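Side-chain contacts in acetyl-CoA acetyltransferase (PDB 4EGV), which adopts the thiolase fold as a monomer and may act as an acyltransferase: residues H186-A191 with Y195-N200; A311-S316 with I457-V462; G471-R476 with K494-G499. All coordinates share one frame; numbering follows the deposited sequence.

Overall arrangement
Followed from the N terminus, the three contacts come in series along the chain, so none nests within or crosses another. Contact 1 closes a short local loop, joining the approach to helix 191-206 with the first turns of that helix. Contact 2 is the long-range one: the loop before helix 317-330 meets strand 453-463 across 140 intervening residues. Contact 3 is local again, laying helix 490-498 against strand 470-476, the neighbour of strand 453-463 in the five-stranded sheet. In space their centres lie about 9 to 12 Å apart. Helix 191-206 touches both strands, through L197 and N200, and thereby links the main body to the additional C-terminal domain.

Contact 1: residues H186-A191 with Y195-N200; sequences HGLIGA and YGLLEN
L188 and L197 meet through one methyl each, CD1 of L188 lying 3.8 Å from CD1 of L197, with the two side chains crossing at about a right angle. L197 points from its helix toward the 186-191 segment, and its nearly extended second torsion (chi2 154°) carries CD1 outward to L188. L188 starts off to one side and reaches the helix only with its branched end. Both leucines are buried, and the cluster continues onto strand 470-476, where L188 rests on I472 and L197 on I474. Branched aliphatic residues suit this place because most of what meets their ends is aliphatic: the other leucine, I472 and I474. L188 is also the centre of an inverse gamma turn, whose I189 N to G187 O bond is weak. G187 before it has a positive phi of 126°; at its backbone angles a beta carbon would press on H186 O, and glycine has none.

Beyond the turn the chain enters helix 191-206, and the second half of the contact is an i to i+4 helical bond: Y195 N donates to A191 O over 3.2 Å. The same oxygen lies near the plane of the tyrosine ring, at its edge, 3.2 Å from Y195 CD2. This side is looser. A191 is exposed and is tied to the helix chiefly through its carbonyl oxygen, while its CB comes no closer than 4.5 Å to Y195 CD2. The buried tyrosine is held by others: its ring stacks with F346 and its OH is hydrogen-bonded to A412 N.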
ATOM      1  N   HIS A 186     -14.993 -18.189  -5.389  1.00 60.69           N
ATOM      2  CA  HIS A 186     -16.122 -17.303  -5.565  1.00 60.82           C
ATOM      3  C   HIS A 186     -15.807 -16.123  -6.453  1.00 61.60           C
ATOM      4  O   HIS A 186     -16.683 -15.427  -6.886  1.00 61.73           O
ATOM      5  CB  HIS A 186     -16.655 -16.829  -4.223  1.00 60.11           C
ATOM      6  CG  HIS A 186     -17.709 -17.712  -3.662  1.00 58.14           C
ATOM      7  ND1 HIS A 186     -17.424 -18.779  -2.855  1.00 56.89           N
ATOM      8  CD2 HIS A 186     -19.044 -17.697  -3.802  1.00 56.14           C
ATOM      9  CE1 HIS A 186     -18.537 -19.383  -2.518  1.00 54.82           C
ATOM     10  NE2 HIS A 186     -19.533 -18.743  -3.081  1.00 55.49           N
ATOM     11  N   GLY A 187     -14.548 -15.903  -6.746  1.00 62.45           N
ATOM     12  CA  GLY A 187     -14.225 -14.879  -7.696  1.00 63.53           C
ATOM     13  C   GLY A 187     -13.256 -13.894  -7.150  1.00 64.00           C
ATOM     14  O   GLY A 187     -12.741 -13.072  -7.856  1.00 64.94           O
ATOM     15  N   LEU A 188     -12.998 -13.988  -5.873  1.00 63.76           N
ATOM     16  CA  LEU A 188     -12.025 -13.122  -5.286  1.00 63.84           C
ATOM     17  C   LEU A 188     -10.623 -13.578  -5.577  1.00 63.73           C
ATOM     18  O   LEU A 188      -9.911 -14.042  -4.710  1.00 62.94           O
ATOM     19  CB  LEU A 188     -12.232 -13.056  -3.800  1.00 63.94           C
ATOM     20  CG  LEU A 188     -13.658 -13.171  -3.320  1.00 63.69           C
ATOM     21  CD1 LEU A 188     -13.874 -12.106  -2.358  1.00 63.20           C
ATOM     22  CD2 LEU A 188     -14.553 -13.038  -4.469  1.00 64.68           C
ATOM     23  N   ILE A 189     -10.201 -13.422  -6.812  1.00 63.97           N
ATOM     24  CA  ILE A 189      -8.827 -13.755  -7.104  1.00 64.14           C
ATOM     25  C   ILE A 189      -7.937 -12.518  -7.319  1.00 62.91           C
ATOM     26  O   ILE A 189      -6.903 -12.397  -6.713  1.00 62.90           O
ATOM     27  CB  ILE A 189      -8.697 -14.822  -8.206  1.00 64.74           C
ATOM     28  CG1 ILE A 189      -7.268 -14.845  -8.729  1.00 66.92           C
ATOM     29  CG2 ILE A 189      -9.667 -14.576  -9.307  1.00 64.65           C
ATOM     30  CD1 ILE A 189      -6.392 -15.869  -8.058  1.00 68.91           C
ATOM     31  N   GLY A 190      -8.347 -11.543  -8.123  1.00 61.20           N
ATOM     32  CA  GLY A 190      -7.598 -10.319  -8.333  1.00 59.45           C
ATOM     33  C   GLY A 190      -7.840  -9.187  -7.340  1.00 57.24           C
ATOM     34  O   GLY A 190      -8.859  -9.144  -6.701  1.00 56.74           O
ATOM     35  N   ALA A 191      -6.899  -8.261  -7.217  1.00 54.19           N
ATOM     36  CA  ALA A 191      -7.000  -7.165  -6.268  1.00 51.11           C
ATOM     37  C   ALA A 191      -8.228  -6.266  -6.379  1.00 49.02           C
ATOM     38  O   ALA A 191      -8.764  -5.894  -5.407  1.00 48.23           O
ATOM     39  CB  ALA A 191      -5.804  -6.361  -6.301  1.00 50.93           C
ATOM     40  N   TYR A 195     -11.179  -5.145  -3.511  1.00 37.08           N
ATOM     41  CA  TYR A 195     -11.237  -3.775  -3.086  1.00 36.65           C
ATOM     42  C   TYR A 195     -12.575  -3.130  -3.343  1.00 36.36           C
ATOM     43  O   TYR A 195     -12.939  -2.196  -2.642  1.00 36.09           O
ATOM     44  CB  TYR A 195     -10.123  -2.952  -3.726  1.00 36.96           C
ATOM     45  CG  TYR A 195      -8.860  -2.946  -2.890  1.00 38.13           C
ATOM     46  CD1 TYR A 195      -8.764  -2.184  -1.716  1.00 38.87           C
ATOM     47  CD2 TYR A 195      -7.775  -3.741  -3.248  1.00 40.55           C
ATOM     48  CE1 TYR A 195      -7.605  -2.204  -0.953  1.00 40.07           C
ATOM     49  CE2 TYR A 195      -6.608  -3.764  -2.492  1.00 40.34           C
ATOM     50  CZ  TYR A 195      -6.529  -2.997  -1.361  1.00 40.71           C
ATOM     51  OH  TYR A 195      -5.395  -3.049  -0.625  1.00 41.81           O
ATOM     52  N   GLY A 196     -13.287  -3.630  -4.349  1.00 35.88           N
ATOM     53  CA  GLY A 196     -14.619  -3.191  -4.652  1.00 35.41           C
ATOM     54  C   GLY A 196     -15.548  -3.454  -3.505  1.00 35.28           C
ATOM     55  O   GLY A 196     -16.385  -2.604  -3.177  1.00 35.43           O
ATOM     56  N   LEU A 197     -15.414  -4.632  -2.903  1.00 35.00           N
ATOM     57  CA  LEU A 197     -16.246  -5.028  -1.771  1.00 35.31           C
ATOM     58  C   LEU A 197     -16.028  -4.132  -0.533  1.00 35.68           C
ATOM     59  O   LEU A 197     -16.955  -3.795   0.197  1.00 35.78           O
ATOM     60  CB  LEU A 197     -15.990  -6.491  -1.412  1.00 34.87           C
ATOM     61  CG  LEU A 197     -16.573  -7.539  -2.357  1.00 33.54           C
ATOM     62  CD1 LEU A 197     -15.843  -8.847  -2.354  1.00 31.11           C
ATOM     63  CD2 LEU A 197     -18.040  -7.712  -2.164  1.00 31.05           C
ATOM     64  N   LEU A 198     -14.781  -3.760  -0.290  1.00 35.82           N
ATOM     65  CA  LEU A 198     -14.400  -2.936   0.840  1.00 35.92           C
ATOM     66  C   LEU A 198     -14.880  -1.541   0.684  1.00 36.31           C
ATOM     67  O   LEU A 198     -15.306  -0.926   1.594  1.00 36.21           O
ATOM     68  CB  LEU A 198     -12.874  -2.887   0.983  1.00 35.60           C
ATOM     69  CG  LEU A 198     -12.100  -3.857   1.875  1.00 35.02           C
ATOM     70  CD1 LEU A 198     -12.537  -5.230   1.719  1.00 33.90           C
ATOM     71  CD2 LEU A 198     -10.667  -3.752   1.666  1.00 34.12           C
ATOM     72  N   GLU A 199     -14.743  -1.046  -0.515  1.00 36.63           N
ATOM     73  CA  GLU A 199     -15.222   0.233  -0.905  1.00 37.06           C
ATOM     74  C   GLU A 199     -16.729   0.370  -0.870  1.00 37.57           C
ATOM     75  O   GLU A 199     -17.183   1.390  -0.526  1.00 37.40           O
ATOM     76  CB  GLU A 199     -14.674   0.531  -2.268  1.00 36.97           C
ATOM     77  CG  GLU A 199     -14.556   1.955  -2.584  1.00 38.01           C
ATOM     78  CD  GLU A 199     -13.234   2.561  -2.260  1.00 38.75           C
ATOM     79  OE1 GLU A 199     -13.224   3.529  -1.525  1.00 40.26           O
ATOM     80  OE2 GLU A 199     -12.223   2.132  -2.774  1.00 39.80           O
ATOM     81  N   ASN A 200     -17.492  -0.671  -1.184  1.00 38.26           N
ATOM     82  CA  ASN A 200     -18.926  -0.621  -1.093  1.00 38.84           C
ATOM     83  C   ASN A 200     -19.401  -0.839   0.324  1.00 39.40           C
ATOM     84  O   ASN A 200     -20.429  -0.378   0.710  1.00 39.70           O
ATOM     85  CB  ASN A 200     -19.554  -1.609  -2.051  1.00 38.62           C
ATOM     86  CG  ASN A 200     -19.625  -1.104  -3.421  1.00 37.99           C
ATOM     87  OD1 ASN A 200     -19.766   0.043  -3.639  1.00 37.77           O
ATOM     88  ND2 ASN A 200     -19.518  -1.967  -4.351  1.00 36.83           N
TER

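Contact 2: residues A311-S316 with I457-V462; sequences ADIGAS and IETYTV
A classic beta bulge on strand 453-463, where E458 and T459 both face I474 of the neighbouring strand, supplies the surface that I313 touches. Successive residues of a regular strand point to opposite faces; here both point toward the 311-316 loop. The CD1 methyl of I313 takes advantage of this, lying 4.3 Å from T459 CG2 and 4.3 Å from E458 OE1. The contact is light, made by an extended isoleucine arm (chi2 172°) that also touches I474, while the CG2 branch faces L198. Threonine suits its place by being two-sided: its methyl meets I313 while OG1 bonds to L197 O. The E458 carboxylate is held by salt bridges from OE1 to R482 and R476, which probably ease its nearness to the like-charged D312, whose OD1 is 5.3 Å from E458 OE2.

I313 is presented by a type I turn from D312 to A315, closed by A315 N to D312 O at 3.3 Å. D312 reinforces it: G314 N donates to D312 OD1 over 3.3 Å, reaching the oxygen from above the carboxylate plane, 66° out of it. That second bond makes the aspartate the head of an Asx turn superposed on the beta turn.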
ATOM      1  N   ALA A 311     -14.546  -7.172  11.679  1.00 50.48           N
ATOM      2  CA  ALA A 311     -15.704  -6.573  12.345  1.00 50.44           C
ATOM      3  C   ALA A 311     -16.478  -5.639  11.389  1.00 50.45           C
ATOM      4  O   ALA A 311     -17.698  -5.675  11.295  1.00 49.49           O
ATOM      5  CB  ALA A 311     -15.275  -5.860  13.621  1.00 49.74           C
ATOM      6  N   ASP A 312     -15.739  -4.818  10.661  1.00 50.96           N
ATOM      7  CA  ASP A 312     -16.314  -3.966   9.646  1.00 51.22           C
ATOM      8  C   ASP A 312     -15.530  -4.157   8.358  1.00 50.25           C
ATOM      9  O   ASP A 312     -14.357  -3.848   8.301  1.00 50.19           O
ATOM     10  CB  ASP A 312     -16.231  -2.519  10.093  1.00 52.11           C
ATOM     11  CG  ASP A 312     -17.172  -1.609   9.318  1.00 54.83           C
ATOM     12  OD1 ASP A 312     -17.830  -2.085   8.354  1.00 55.63           O
ATOM     13  OD2 ASP A 312     -17.253  -0.405   9.676  1.00 57.77           O
ATOM     14  N   ILE A 313     -16.174  -4.681   7.327  1.00 49.08           N
ATOM     15  CA  ILE A 313     -15.503  -4.862   6.050  1.00 48.28           C
ATOM     16  C   ILE A 313     -15.082  -3.511   5.463  1.00 47.62           C
ATOM     17  O   ILE A 313     -14.052  -3.423   4.796  1.00 47.42           O
ATOM     18  CB  ILE A 313     -16.354  -5.704   5.052  1.00 48.20           C
ATOM     19  CG1 ILE A 313     -16.507  -7.126   5.597  1.00 48.29           C
ATOM     20  CG2 ILE A 313     -15.691  -5.784   3.676  1.00 47.74           C
ATOM     21  CD1 ILE A 313     -17.481  -8.041   4.850  1.00 47.35           C
ATOM     22  N   GLY A 314     -15.850  -2.470   5.766  1.00 46.72           N
ATOM     23  CA  GLY A 314     -15.591  -1.122   5.273  1.00 46.17           C
ATOM     24  C   GLY A 314     -14.512  -0.311   5.979  1.00 45.91           C
ATOM     25  O   GLY A 314     -14.281   0.849   5.641  1.00 45.68           O
ATOM     26  N   ALA A 315     -13.848  -0.909   6.964  1.00 45.82           N
ATOM     27  CA  ALA A 315     -12.771  -0.244   7.684  1.00 45.68           C
ATOM     28  C   ALA A 315     -11.633  -1.195   7.958  1.00 45.60           C
ATOM     29  O   ALA A 315     -11.765  -2.401   7.867  1.00 45.01           O
ATOM     30  CB  ALA A 315     -13.270   0.395   8.990  1.00 45.57           C
ATOM     31  N   SER A 316     -10.488  -0.620   8.273  1.00 46.01           N
ATOM     32  CA  SER A 316      -9.315  -1.383   8.652  1.00 45.89           C
ATOM     33  C   SER A 316      -8.676  -0.677   9.849  1.00 45.31           C
ATOM     34  O   SER A 316      -7.882   0.224   9.671  1.00 44.98           O
ATOM     35  CB  SER A 316      -8.357  -1.513   7.458  1.00 45.71           C
ATOM     36  OG  SER A 316      -7.187  -2.226   7.806  1.00 46.72           O
ATOM     37  N   ILE A 457     -27.882  -8.417   1.997  1.00 50.45           N
ATOM     38  CA  ILE A 457     -26.666  -7.939   1.343  1.00 48.73           C
ATOM     39  C   ILE A 457     -25.886  -6.998   2.288  1.00 48.18           C
ATOM     40  O   ILE A 457     -26.420  -5.989   2.742  1.00 47.85           O
ATOM     41  CB  ILE A 457     -27.002  -7.249   0.023  1.00 48.22           C
ATOM     42  CG1 ILE A 457     -27.546  -8.273  -0.964  1.00 47.09           C
ATOM     43  CG2 ILE A 457     -25.784  -6.591  -0.538  1.00 48.09           C
ATOM     44  CD1 ILE A 457     -28.012  -7.700  -2.257  1.00 44.42           C
ATOM     45  N   GLU A 458     -24.639  -7.342   2.616  1.00 47.28           N
ATOM     46  CA  GLU A 458     -23.819  -6.432   3.415  1.00 46.47           C
ATOM     47  C   GLU A 458     -22.938  -5.582   2.506  1.00 45.21           C
ATOM     48  O   GLU A 458     -22.786  -4.380   2.719  1.00 45.04           O
ATOM     49  CB  GLU A 458     -22.995  -7.175   4.478  1.00 46.69           C
ATOM     50  CG  GLU A 458     -22.466  -6.242   5.559  1.00 48.09           C
ATOM     51  CD  GLU A 458     -21.554  -6.915   6.556  1.00 49.05           C
ATOM     52  OE1 GLU A 458     -21.430  -8.149   6.511  1.00 49.28           O
ATOM     53  OE2 GLU A 458     -20.942  -6.210   7.375  1.00 48.47           O
ATOM     54  N   THR A 459     -22.385  -6.235   1.490  1.00 43.80           N
ATOM     55  CA  THR A 459     -21.599  -5.580   0.454  1.00 42.28           C
ATOM     56  C   THR A 459     -21.594  -6.425  -0.834  1.00 41.23           C
ATOM     57  O   THR A 459     -22.037  -7.566  -0.860  1.00 40.29           O
ATOM     58  CB  THR A 459     -20.187  -5.225   0.956  1.00 42.13           C
ATOM     59  OG1 THR A 459     -19.499  -4.441  -0.021  1.00 41.09           O
ATOM     60  CG2 THR A 459     -19.408  -6.466   1.285  1.00 42.36           C
ATOM     61  N   TYR A 460     -21.109  -5.826  -1.905  1.00 40.36           N
ATOM     62  CA  TYR A 460     -21.270  -6.347  -3.243  1.00 39.39           C
ATOM     63  C   TYR A 460     -20.211  -5.741  -4.162  1.00 38.94           C
ATOM     64  O   TYR A 460     -19.605  -4.698  -3.881  1.00 38.14           O
ATOM     65  CB  TYR A 460     -22.676  -5.997  -3.781  1.00 39.12           C
ATOM     66  CG  TYR A 460     -22.886  -4.508  -4.016  1.00 38.91           C
ATOM     67  CD1 TYR A 460     -22.737  -3.947  -5.288  1.00 38.26           C
ATOM     68  CD2 TYR A 460     -23.219  -3.658  -2.959  1.00 39.03           C
ATOM     69  CE1 TYR A 460     -22.909  -2.589  -5.506  1.00 38.01           C
ATOM     70  CE2 TYR A 460     -23.399  -2.284  -3.164  1.00 39.56           C
ATOM     71  CZ  TYR A 460     -23.245  -1.754  -4.452  1.00 38.36           C
ATOM     72  OH  TYR A 460     -23.413  -0.402  -4.662  1.00 36.64           O
ATOM     73  N   THR A 461     -19.999  -6.411  -5.278  1.00 38.83           N
ATOM     74  CA  THR A 461     -19.372  -5.772  -6.420  1.00 38.82           C
ATOM     75  C   THR A 461     -19.925  -6.386  -7.713  1.00 38.88           C
ATOM     76  O   THR A 461     -20.632  -7.392  -7.667  1.00 38.15           O
ATOM     77  CB  THR A 461     -17.824  -5.842  -6.317  1.00 38.94           C
ATOM     78  OG1 THR A 461     -17.225  -5.108  -7.390  1.00 37.54           O
ATOM     79  CG2 THR A 461     -17.342  -7.270  -6.280  1.00 37.99           C
ATOM     80  N   VAL A 462     -19.638  -5.761  -8.848  1.00 38.98           N
ATOM     81  CA  VAL A 462     -20.048  -6.313 -10.121  1.00 39.20           C
ATOM     82  C   VAL A 462     -18.857  -6.349 -11.074  1.00 39.91           C
ATOM     83  O   VAL A 462     -18.060  -5.406 -11.127  1.00 40.16           O
ATOM     84  CB  VAL A 462     -21.186  -5.496 -10.754  1.00 39.28           C
ATOM     85  CG1 VAL A 462     -21.709  -6.197 -12.022  1.00 38.81           C
ATOM     86  CG2 VAL A 462     -22.315  -5.291  -9.786  1.00 37.76           C
TER

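Contact 3: residues G471-R476 with K494-G499; sequences GIIIGR and KLLSEG
The CD1 methyl of L496 is the meeting point of this contact: it lies 4.1 Å from G471 CA and 4.1 Å from I473 CD1. The leucine points from its helix toward the strand, and its extended second torsion (chi2 173°) holds CD1 out at full reach, which carries the methyl onto the sheet. I473 sets off to one side, but its CG1 arm is likewise straight (chi2 -169°) and brings CD1 to the leucine, so that the two side chains meet at a slant, methyl to methyl. Glycine suits position 471 because the leucine methyl occupies the space into which a side chain would point, so L496 can lie directly over the backbone there. All three residues are buried, and the contact is wholly apolar.

The surrounding topology is consistent with an OB fold, a five-stranded barrel with a helix between its third and fourth strands, here helix 490-498 between strands 482-487 and 505-509. The strand order across the sheet, 482-487, 470-476, 453-463, 505-509 and 516-519, agrees with this. The contact packs that helix against the second strand.

Further out, backbone bonds of G471 to T487 and of I473 to A485 fix the strand against its neighbour on one edge, while I472 and I474 bond to strand 453-463 on the other. L496, near the C-terminal end of its helix, also rests on V462 and P501 and is touched by the side chain of Y460; I473 lies on I457, which widens the apolar patch.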
ATOM      1  N   GLY A 471     -22.186 -10.512 -10.452  1.00 38.50           N
ATOM      2  CA  GLY A 471     -22.196  -9.954  -9.105  1.00 38.76           C
ATOM      3  C   GLY A 471     -21.577 -10.851  -8.053  1.00 39.28           C
ATOM      4  O   GLY A 471     -21.735 -12.054  -8.062  1.00 39.08           O
ATOM      5  N   ILE A 472     -20.834 -10.251  -7.146  1.00 40.14           N
ATOM      6  CA  ILE A 472     -20.309 -10.961  -5.999  1.00 40.91           C
ATOM      7  C   ILE A 472     -20.894 -10.288  -4.784  1.00 41.52           C
ATOM      8  O   ILE A 472     -20.894  -9.056  -4.669  1.00 41.34           O
ATOM      9  CB  ILE A 472     -18.791 -10.853  -5.901  1.00 41.10           C
ATOM     10  CG1 ILE A 472     -18.111 -11.050  -7.279  1.00 42.17           C
ATOM     11  CG2 ILE A 472     -18.277 -11.736  -4.787  1.00 40.31           C
ATOM     12  CD1 ILE A 472     -17.728 -12.438  -7.665  1.00 41.41           C
ATOM     13  N   ILE A 473     -21.406 -11.101  -3.878  1.00 42.24           N
ATOM     14  CA  ILE A 473     -22.082 -10.591  -2.712  1.00 43.04           C
ATOM     15  C   ILE A 473     -21.462 -11.178  -1.442  1.00 43.38           C
ATOM     16  O   ILE A 473     -21.146 -12.360  -1.388  1.00 43.20           O
ATOM     17  CB  ILE A 473     -23.605 -10.896  -2.804  1.00 43.21           C
ATOM     18  CG1 ILE A 473     -24.184 -10.292  -4.078  1.00 43.36           C
ATOM     19  CG2 ILE A 473     -24.372 -10.407  -1.547  1.00 43.65           C
ATOM     20  CD1 ILE A 473     -25.686 -10.299  -4.144  1.00 44.05           C
ATOM     21  N   ILE A 474     -21.266 -10.335  -0.432  1.00 44.14           N
ATOM     22  CA  ILE A 474     -21.133 -10.810   0.938  1.00 44.80           C
ATOM     23  C   ILE A 474     -22.445 -10.515   1.633  1.00 45.79           C
ATOM     24  O   ILE A 474     -22.908  -9.385   1.638  1.00 45.11           O
ATOM     25  CB  ILE A 474     -19.985 -10.131   1.685  1.00 44.80           C
ATOM     26  CG1 ILE A 474     -18.627 -10.538   1.114  1.00 43.23           C
ATOM     27  CG2 ILE A 474     -20.037 -10.464   3.172  1.00 44.45           C
ATOM     28  CD1 ILE A 474     -17.542  -9.563   1.388  1.00 38.84           C
ATOM     29  N   GLY A 475     -22.995 -11.530   2.250  1.00 47.32           N
ATOM     30  CA  GLY A 475     -24.256 -11.417   2.934  1.00 50.20           C
ATOM     31  C   GLY A 475     -24.265 -11.795   4.383  1.00 51.97           C
ATOM     32  O   GLY A 475     -23.303 -12.222   4.929  1.00 51.87           O
ATOM     33  N   ARG A 476     -25.397 -11.605   5.001  1.00 54.26           N
ATOM     34  CA  ARG A 476     -25.562 -11.879   6.391  1.00 56.41           C
ATOM     35  C   ARG A 476     -26.725 -12.792   6.420  1.00 57.96           C
ATOM     36  O   ARG A 476     -27.603 -12.659   5.622  1.00 58.71           O
ATOM     37  CB  ARG A 476     -26.031 -10.619   7.065  1.00 56.36           C
ATOM     38  CG  ARG A 476     -25.078  -9.877   7.898  1.00 56.34           C
ATOM     39  CD  ARG A 476     -23.914 -10.638   8.386  1.00 55.43           C
ATOM     40  NE  ARG A 476     -22.944  -9.650   8.777  1.00 56.04           N
ATOM     41  CZ  ARG A 476     -22.495  -9.480   9.997  1.00 55.71           C
ATOM     42  NH1 ARG A 476     -22.874 -10.283  10.957  1.00 56.34           N
ATOM     43  NH2 ARG A 476     -21.665  -8.517  10.247  1.00 53.42           N
ATOM     44  N   LYS A 494     -29.080  -6.129 -12.119  1.00 52.39           N
ATOM     45  CA  LYS A 494     -29.611  -4.813 -12.456  1.00 52.88           C
ATOM     46  C   LYS A 494     -29.649  -3.919 -11.191  1.00 53.14           C
ATOM     47  O   LYS A 494     -29.285  -2.746 -11.249  1.00 52.96           O
ATOM     48  CB  LYS A 494     -31.007  -4.993 -13.095  1.00 53.32           C
ATOM     49  CG  LYS A 494     -31.682  -3.753 -13.643  1.00 54.40           C
ATOM     50  CD  LYS A 494     -32.847  -4.126 -14.575  1.00 56.56           C
ATOM     51  CE  LYS A 494     -33.002  -3.031 -15.673  1.00 56.47           C
ATOM     52  NZ  LYS A 494     -34.282  -3.129 -16.399  1.00 53.31           N
ATOM     53  N   LEU A 495     -30.065  -4.493 -10.054  1.00 53.47           N
ATOM     54  CA  LEU A 495     -30.088  -3.783  -8.771  1.00 54.05           C
ATOM     55  C   LEU A 495     -28.680  -3.406  -8.291  1.00 54.24           C
ATOM     56  O   LEU A 495     -28.493  -2.300  -7.790  1.00 53.92           O
ATOM     57  CB  LEU A 495     -30.846  -4.583  -7.690  1.00 54.20           C
ATOM     58  CG  LEU A 495     -31.019  -3.871  -6.340  1.00 54.49           C
ATOM     59  CD1 LEU A 495     -32.109  -2.760  -6.356  1.00 54.72           C
ATOM     60  CD2 LEU A 495     -31.265  -4.874  -5.246  1.00 53.85           C
ATOM     61  N   LEU A 496     -27.708  -4.313  -8.446  1.00 54.74           N
ATOM     62  CA  LEU A 496     -26.318  -4.046  -8.038  1.00 55.48           C
ATOM     63  C   LEU A 496     -25.590  -3.016  -8.913  1.00 56.33           C
ATOM     64  O   LEU A 496     -24.757  -2.239  -8.411  1.00 55.93           O
ATOM     65  CB  LEU A 496     -25.483  -5.323  -7.958  1.00 55.35           C
ATOM     66  CG  LEU A 496     -25.970  -6.494  -7.104  1.00 54.65           C
ATOM     67  CD1 LEU A 496     -25.104  -7.726  -7.282  1.00 53.28           C
ATOM     68  CD2 LEU A 496     -26.049  -6.129  -5.659  1.00 53.41           C
ATOM     69  N   SER A 497     -25.918  -2.997 -10.205  1.00 57.30           N
ATOM     70  CA  SER A 497     -25.288  -2.068 -11.152  1.00 58.73           C
ATOM     71  C   SER A 497     -25.902  -0.671 -11.185  1.00 59.88           C
ATOM     72  O   SER A 497     -25.192   0.313 -11.394  1.00 59.36           O
ATOM     73  CB  SER A 497     -25.327  -2.630 -12.571  1.00 58.73           C
ATOM     74  OG  SER A 497     -24.967  -3.996 -12.617  1.00 58.88           O
ATOM     75  N   GLU A 498     -27.219  -0.593 -10.994  1.00 61.54           N
ATOM     76  CA  GLU A 498     -27.970   0.622 -11.295  1.00 63.32           C
ATOM     77  C   GLU A 498     -28.775   1.203 -10.134  1.00 63.73           C
ATOM     78  O   GLU A 498     -29.150   2.370 -10.181  1.00 63.51           O
ATOM     79  CB  GLU A 498     -28.918   0.372 -12.478  1.00 63.90           C
ATOM     80  CG  GLU A 498     -28.227   0.176 -13.846  1.00 66.98           C
ATOM     81  CD  GLU A 498     -29.212   0.035 -15.042  1.00 70.84           C
ATOM     82  OE1 GLU A 498     -30.449  -0.149 -14.850  1.00 71.95           O
ATOM     83  OE2 GLU A 498     -28.722   0.102 -16.193  1.00 70.97           O
ATOM     84  N   GLY A 499     -28.826   0.475  -9.036  1.00 64.41           N
ATOM     85  CA  GLY A 499     -29.478   0.955  -7.836  1.00 65.24           C
ATOM     86  C   GLY A 499     -28.648   1.013  -6.566  1.00 65.69           C
ATOM     87  O   GLY A 499     -27.505   1.341  -6.601  1.00 65.96           O
TER